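Local coordinates for protein dienelactone hydrolase (Anabaena variabilis, PDB 2O2G) that probably acts as a hydrolase of the dienelactone hydrolase family, with an alpha/beta-hydrolase fold, at residues S46-P51 against L69-T74. Numbering follows the deposited sequence.
Sequences SSRYSP and LIDLLT. With SO4 (sulfate ion), chain B.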
loop_
_atom_site.group_PDB
_atom_site.type_symbol
_atom_site.label_atom_id
_atom_site.label_comp_id
_atom_site.label_asym_id
_atom_site.label_seq_id
_atom_site.Cartn_x
_atom_site.Cartn_y
_atom_site.Cartn_z
ATOM N N SER A 46 -9.629 -4.709 -7.478
ATOM C CA SER A 46 -9.729 -3.254 -7.465
ATOM C C SER A 46 -8.747 -2.620 -8.481
ATOM O O SER A 46 -8.167 -3.315 -9.330
ATOM C CB SER A 46 -9.507 -2.741 -6.036
ATOM O OG SER A 46 -10.127 -1.479 -5.836
ATOM N N SER A 47 -8.576 -1.305 -8.399
ATOM C CA SER A 47 -7.726 -0.592 -9.333
ATOM C C SER A 47 -7.173 0.673 -8.698
ATOM O O SER A 47 -7.441 0.973 -7.531
ATOM C CB SER A 47 -8.567 -0.199 -10.533
ATOM O OG SER A 47 -9.563 0.703 -10.114
ATOM N N ARG A 48 -6.427 1.429 -9.492
ATOM C CA ARG A 48 -5.882 2.683 -9.051
ATOM C C ARG A 48 -6.995 3.713 -8.845
ATOM O O ARG A 48 -6.786 4.757 -8.225
ATOM C CB ARG A 48 -4.833 3.180 -10.041
ATOM C CG ARG A 48 -5.382 3.678 -11.359
ATOM C CD ARG A 48 -4.251 3.888 -12.314
ATOM N NE ARG A 48 -4.616 4.745 -13.415
ATOM C CZ ARG A 48 -5.392 4.399 -14.430
ATOM N NH1 ARG A 48 -5.912 3.188 -14.501
ATOM N NH2 ARG A 48 -5.641 5.283 -15.385
ATOM N N TYR A 49 -8.183 3.425 -9.361
ATOM C CA TYR A 49 -9.339 4.297 -9.168
ATOM C C TYR A 49 -10.101 4.020 -7.903
ATOM O O TYR A 49 -11.072 4.706 -7.658
ATOM C CB TYR A 49 -10.305 4.193 -10.336
ATOM C CG TYR A 49 -9.789 4.875 -11.537
ATOM C CD1 TYR A 49 -9.754 6.266 -11.604
ATOM C CD2 TYR A 49 -9.340 4.146 -12.616
ATOM C CE1 TYR A 49 -9.285 6.907 -12.741
ATOM C CE2 TYR A 49 -8.876 4.761 -13.742
ATOM C CZ TYR A 49 -8.844 6.150 -13.809
ATOM O OH TYR A 49 -8.356 6.765 -14.938
ATOM N N SER A 50 -9.681 3.030 -7.103
ATOM C CA SER A 50 -10.361 2.754 -5.828
ATOM C C SER A 50 -10.738 4.045 -5.134
ATOM O O SER A 50 -9.835 4.809 -4.807
ATOM C CB SER A 50 -9.436 2.023 -4.857
ATOM O OG SER A 50 -9.961 2.087 -3.533
ATOM N N PRO A 51 -12.033 4.255 -4.823
ATOM C CA PRO A 51 -12.428 5.493 -4.095
ATOM C C PRO A 51 -11.846 5.542 -2.680
ATOM O O PRO A 51 -11.550 6.617 -2.141
ATOM C CB PRO A 51 -13.962 5.453 -4.077
ATOM C CG PRO A 51 -14.381 4.180 -4.699
ATOM C CD PRO A 51 -13.171 3.353 -5.077
ATOM N N LEU A 69 -0.750 5.810 -7.046
ATOM C CA LEU A 69 -1.841 4.866 -7.080
ATOM C C LEU A 69 -1.623 4.135 -8.386
ATOM O O LEU A 69 -1.615 4.749 -9.434
ATOM C CB LEU A 69 -3.156 5.622 -7.076
ATOM C CG LEU A 69 -3.479 6.272 -5.722
ATOM C CD1 LEU A 69 -4.365 7.471 -5.922
ATOM C CD2 LEU A 69 -4.105 5.272 -4.811
ATOM N N ILE A 70 -1.437 2.827 -8.298
ATOM C CA ILE A 70 -1.127 1.988 -9.449
ATOM C C ILE A 70 -2.044 0.784 -9.657
ATOM O O ILE A 70 -2.633 0.266 -8.720
ATOM C CB ILE A 70 0.340 1.533 -9.274
ATOM C CG1 ILE A 70 0.961 1.174 -10.607
ATOM C CG2 ILE A 70 0.501 0.441 -8.195
ATOM C CD1 ILE A 70 2.430 1.168 -10.535
ATOM N N ASP A 71 -2.188 0.352 -10.898
ATOM C CA ASP A 71 -2.858 -0.885 -11.177
ATOM C C ASP A 71 -1.737 -1.921 -11.106
ATOM O O ASP A 71 -0.744 -1.828 -11.835
ATOM C CB ASP A 71 -3.486 -0.891 -12.576
ATOM C CG ASP A 71 -4.743 -0.033 -12.670
ATOM O OD1 ASP A 71 -5.420 0.184 -11.640
ATOM O OD2 ASP A 71 -5.053 0.386 -13.793
ATOM N N LEU A 72 -1.876 -2.917 -10.249
ATOM C CA LEU A 72 -0.876 -3.965 -10.178
ATOM C C LEU A 72 -0.962 -4.911 -11.356
ATOM O O LEU A 72 0.013 -5.623 -11.654
ATOM C CB LEU A 72 -0.966 -4.712 -8.849
ATOM C CG LEU A 72 -0.487 -3.799 -7.695
ATOM C CD1 LEU A 72 -0.671 -4.523 -6.371
ATOM C CD2 LEU A 72 0.953 -3.377 -7.839
ATOM N N LEU A 73 -2.108 -4.956 -12.016
ATOM C CA LEU A 73 -2.238 -5.782 -13.202
ATOM C C LEU A 73 -2.326 -4.886 -14.432
ATOM O O LEU A 73 -2.747 -3.713 -14.334
ATOM C CB LEU A 73 -3.468 -6.671 -13.138
ATOM C CG LEU A 73 -3.609 -7.576 -11.920
ATOM C CD1 LEU A 73 -4.909 -8.360 -12.022
ATOM C CD2 LEU A 73 -2.437 -8.508 -11.808
ATOM N N THR A 74 -1.939 -5.431 -15.587
ATOM C CA THR A 74 -2.071 -4.686 -16.827
ATOM C C THR A 74 -3.535 -4.640 -17.173
ATOM O O THR A 74 -4.349 -5.406 -16.662
ATOM C CB THR A 74 -1.342 -5.322 -18.053
ATOM O OG1 THR A 74 -1.938 -6.577 -18.351
ATOM C CG2 THR A 74 0.134 -5.476 -17.786
HETATM S S SO4 B . -9.514 -1.415 -2.088
HETATM O O1 SO4 B . -8.220 -1.308 -2.736
HETATM O O2 SO4 B . -10.487 -1.419 -3.143
HETATM O O3 SO4 B . -9.709 -0.192 -1.333
HETATM O O4 SO4 B . -9.617 -2.584 -1.223
#
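The guanidinium of Arg48 meets Asp71 at its edge, where OD2 lies near the guanidinium plane. Over one face lies the CE2 corner of the Tyr49 ring, 3.3 Å above the plane and offset toward the rim. The carboxylate of Asp71 stands almost upright to the guanidinium, the two planes 85° apart. Arg48 NH1 reaches Asp71 OD2 at 3.0 Å in a salt bridge whose hydrogen bond is weak and bent, 134° at the hydrogen. The firmer bond comes from the backbone: Arg48 N donates to Asp71 OD1 at 2.7 Å, nearly along the C-O axis. One carboxylate therefore holds both the main chain and the side chain of Arg48. With CG between the backbone N and the carbonyl carbon (chi1 72°), the Arg48 chain, extended from CG to NE, crosses the Asp71 side chain at a slant, and its CB rests 3.6 Å from Leu69 O. Ser47 to Ser50 form a type I beta turn. Within it Ser47 OG accepts from Tyr49 N at 3.1 Å, an ST turn. Ser46 OG and Ser50 OG both donate to a sulfate, probably from the crystallisation liquor, which Arg52, Gly43 and Arg145 also bind. Ser50 also N-caps helix 51-63. The contact thus joins the loop after strand 36-41 to strand 66-70, its parallel neighbour in the alpha/beta-hydrolase sheet, and the residues that follow it. Replacing Asp71 by an alanine removes both oxygens, which would probably leave Arg48 N without its acceptor and the guanidinium without this counter-charge, its end freer to turn. Glu78 OE2 also lies close to Asp71 OD2. If both acids are charged this would tend to raise a pKa, and the positive charge of Arg48 would partly offset it.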